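Local coordinates for protein putative NADH dehydrogenase/NAD(P)H nitroreductase (Bacteroides thetaiotaomicron VPI-5482, PDB 3KWK) that binds flavin mononucleotide and probably works as an NAD(P)H-dependent oxidoreductase of the nitroreductase family, at residues R82-V87 and L147-F152. Sequence-based numbering, arbitrary orientation.
Sequences RNAIIV and LCVIPF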
ATOM      1  N   ARG A  82       8.381  -9.224  20.054  1.00 11.54           N
ATOM      2  CA  ARG A  82       9.353 -10.315  19.859  1.00 10.42           C
ATOM      3  C   ARG A  82      10.063 -10.218  18.507  1.00 13.07           C
ATOM      4  O   ARG A  82      11.126 -10.766  18.344  1.00 11.80           O
ATOM      5  CB  ARG A  82       8.658 -11.689  19.868  1.00 13.30           C
ATOM      6  CG  ARG A  82       8.080 -12.150  21.135  1.00 20.63           C
ATOM      7  CD  ARG A  82       9.153 -12.608  22.102  1.00 17.97           C
ATOM      8  NE  ARG A  82       8.488 -12.983  23.316  1.00 17.07           N
ATOM      9  CZ  ARG A  82       8.166 -14.231  23.628  1.00 11.24           C
ATOM     10  NH1 ARG A  82       8.495 -15.221  22.806  1.00 13.31           N
ATOM     11  NH2 ARG A  82       7.546 -14.463  24.766  1.00 14.32           N
ATOM     12  N   ASN A  83       9.410  -9.590  17.524  1.00 10.73           N
ATOM     13  CA  ASN A  83       9.916  -9.510  16.173  1.00  7.87           C
ATOM     14  C   ASN A  83       9.431  -8.231  15.468  1.00  8.33           C
ATOM     15  O   ASN A  83       8.410  -7.623  15.840  1.00  8.55           O
ATOM     16  CB  ASN A  83       9.399 -10.671  15.265  1.00 12.44           C
ATOM     17  CG  ASN A  83       9.551 -12.050  15.857  1.00 17.07           C
ATOM     18  OD1 ASN A  83      10.592 -12.700  15.691  1.00 20.75           O
ATOM     19  ND2 ASN A  83       8.519 -12.505  16.538  1.00 11.72           N
ATOM     20  N   ALA A  84      10.157  -7.860  14.417  1.00  8.05           N
ATOM     21  CA  ALA A  84       9.754  -6.760  13.535  1.00  6.21           C
ATOM     22  C   ALA A  84      10.180  -7.114  12.130  1.00  6.62           C
ATOM     23  O   ALA A  84      11.150  -7.871  11.961  1.00  9.71           O
ATOM     24  CB  ALA A  84      10.428  -5.440  13.970  1.00  6.00           C
ATOM     25  N   ILE A  85       9.412  -6.669  11.144  1.00  6.25           N
ATOM     26  CA  ILE A  85       9.845  -6.751   9.748  1.00  8.39           C
ATOM     27  C   ILE A  85      10.221  -5.353   9.304  1.00  7.43           C
ATOM     28  O   ILE A  85       9.413  -4.415   9.452  1.00  9.24           O
ATOM     29  CB  ILE A  85       8.742  -7.306   8.831  1.00  9.00           C
ATOM     30  CG1 ILE A  85       8.462  -8.771   9.217  1.00 11.83           C
ATOM     31  CG2 ILE A  85       9.163  -7.219   7.332  1.00  9.49           C
ATOM     32  CD1 ILE A  85       7.237  -9.368   8.528  1.00 13.80           C
ATOM     33  N   ILE A  86      11.441  -5.216   8.784  1.00  6.82           N
ATOM     34  CA  ILE A  86      11.918  -3.967   8.234  1.00  6.15           C
ATOM     35  C   ILE A  86      11.738  -4.019   6.730  1.00  5.64           C
ATOM     36  O   ILE A  86      12.334  -4.869   6.069  1.00  7.85           O
ATOM     37  CB  ILE A  86      13.361  -3.678   8.623  1.00  8.62           C
ATOM     38  CG1 ILE A  86      13.525  -3.809  10.142  1.00 13.24           C
ATOM     39  CG2 ILE A  86      13.766  -2.267   8.118  1.00  9.19           C
ATOM     40  CD1 ILE A  86      14.840  -3.245  10.639  1.00 18.27           C
ATOM     41  N   VAL A  87      10.868  -3.173   6.199  1.00  4.62           N
ATOM     42  CA  VAL A  87      10.597  -3.133   4.757  1.00  5.54           C
ATOM     43  C   VAL A  87      11.548  -2.150   4.113  1.00  6.03           C
ATOM     44  O   VAL A  87      11.533  -0.945   4.460  1.00  6.33           O
ATOM     45  CB  VAL A  87       9.128  -2.749   4.415  1.00  6.83           C
ATOM     46  CG1 VAL A  87       8.922  -2.711   2.896  1.00  6.98           C
ATOM     47  CG2 VAL A  87       8.100  -3.686   5.173  1.00  8.18           C
ATOM     48  N   LEU A 147      12.160   1.732   4.352  1.00  6.36           N
ATOM     49  CA  LEU A 147      10.928   2.467   4.358  1.00  6.27           C
ATOM     50  C   LEU A 147      10.349   2.546   5.767  1.00  5.73           C
ATOM     51  O   LEU A 147      10.063   3.627   6.244  1.00  6.18           O
ATOM     52  CB  LEU A 147       9.879   1.874   3.412  1.00  5.56           C
ATOM     53  CG  LEU A 147       8.519   2.543   3.466  1.00  8.64           C
ATOM     54  CD1 LEU A 147       8.621   3.927   2.894  1.00  9.58           C
ATOM     55  CD2 LEU A 147       7.462   1.715   2.680  1.00  8.99           C
ATOM     56  N   CYS A 148      10.203   1.406   6.427  1.00  6.92           N
ATOM     57  CA  CYS A 148       9.498   1.379   7.693  1.00  4.87           C
ATOM     58  C   CYS A 148       9.919   0.144   8.476  1.00  5.80           C
ATOM     59  O   CYS A 148      10.375  -0.879   7.895  1.00  7.80           O
ATOM     60  CB  CYS A 148       7.970   1.463   7.470  1.00  5.27           C
ATOM     61  SG  CYS A 148       7.303   0.072   6.531  1.00  8.21           S
ATOM     62  N   VAL A 149       9.717   0.262   9.785  1.00  6.31           N
ATOM     63  CA  VAL A 149       9.931  -0.797  10.729  1.00  5.99           C
ATOM     64  C   VAL A 149       8.553  -1.200  11.229  1.00  7.64           C
ATOM     65  O   VAL A 149       7.791  -0.365  11.748  1.00  7.20           O
ATOM     66  CB  VAL A 149      10.820  -0.347  11.913  1.00  7.14           C
ATOM     67  CG1 VAL A 149      10.954  -1.493  12.901  1.00  8.00           C
ATOM     68  CG2 VAL A 149      12.240   0.104  11.434  1.00  8.42           C
ATOM     69  N   ILE A 150       8.203  -2.464  11.052  1.00  6.78           N
ATOM     70  CA  ILE A 150       6.892  -2.961  11.474  1.00  5.61           C
ATOM     71  C   ILE A 150       7.023  -3.957  12.637  1.00  7.91           C
ATOM     72  O   ILE A 150       7.227  -5.168  12.408  1.00  6.41           O
ATOM     73  CB  ILE A 150       6.155  -3.646  10.278  1.00  5.53           C
ATOM     74  CG1 ILE A 150       6.073  -2.735   9.058  1.00  7.45           C
ATOM     75  CG2 ILE A 150       4.722  -4.131  10.677  1.00  7.30           C
ATOM     76  CD1 ILE A 150       5.437  -3.396   7.839  1.00  5.52           C
ATOM     77  N   PRO A 151       6.953  -3.457  13.871  1.00  7.07           N
ATOM     78  CA  PRO A 151       6.787  -4.393  14.996  1.00  6.29           C
ATOM     79  C   PRO A 151       5.447  -5.135  14.868  1.00  7.17           C
ATOM     80  O   PRO A 151       4.475  -4.603  14.301  1.00  7.27           O
ATOM     81  CB  PRO A 151       6.775  -3.492  16.222  1.00  8.17           C
ATOM     82  CG  PRO A 151       7.111  -2.111  15.713  1.00 10.67           C
ATOM     83  CD  PRO A 151       6.722  -2.073  14.281  1.00  8.06           C
ATOM     84  N   PHE A 152       5.404  -6.358  15.362  1.00  6.83           N
ATOM     85  CA  PHE A 152       4.160  -7.077  15.387  1.00  7.05           C
ATOM     86  C   PHE A 152       4.148  -8.095  16.504  1.00  6.66           C
ATOM     87  O   PHE A 152       5.199  -8.408  17.094  1.00  7.07           O
ATOM     88  CB  PHE A 152       3.906  -7.747  14.029  1.00  6.75           C
ATOM     89  CG  PHE A 152       4.936  -8.809  13.664  1.00  5.51           C
ATOM     90  CD1 PHE A 152       6.132  -8.465  13.049  1.00  9.38           C
ATOM     91  CD2 PHE A 152       4.663 -10.152  13.882  1.00  8.15           C
ATOM     92  CE1 PHE A 152       7.037  -9.441  12.726  1.00  9.30           C
ATOM     93  CE2 PHE A 152       5.562 -11.126  13.551  1.00  8.77           C
ATOM     94  CZ  PHE A 152       6.762 -10.765  12.968  1.00  8.45           C
TER
HETATM   95  O   HOH W   1       5.690  -9.692  19.434  1.00 16.91           O
HETATM   96  O   HOH W   2       6.538 -10.865  16.900  1.00 23.37           O
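With CG set between its own backbone N and carbonyl carbon (chi1 64°), F152 slants its ring against the neighbouring strand, where CZ comes to 3.5 Å from CB of N83 and CE1 rests obliquely on CG1 of I85. The strands 83-90 and 144-153 are the two central, antiparallel members of the nitroreductase-family sheet. I85 and I150 form a hydrogen-bonded pair: I85 N reaches I150 O at 2.9 Å from above the carbonyl plane, and I150 N returns to I85 O at 2.8 Å. On the same face V87 CG2 meets I150 CD1 at 3.8 Å, continuing an apolar layer against which helices 32-43 and 97-114 pack. An alanine in place of F152 would probably leave a gap between N83 CB, I85 CG1 and M38 of helix 32-43. The other face carries A84, I86, V149 and P151, the last packing on M77 of the flavin pocket. At V87 the pairing takes up an extra residue as a classic beta bulge, L147 and C148 both facing it: V87 O accepts L147 N at 2.8 Å in its carbonyl plane and C148 N only weakly. At the far end, one water joins N83 ND2 to F152 O, at 2.8 Å from that oxygen.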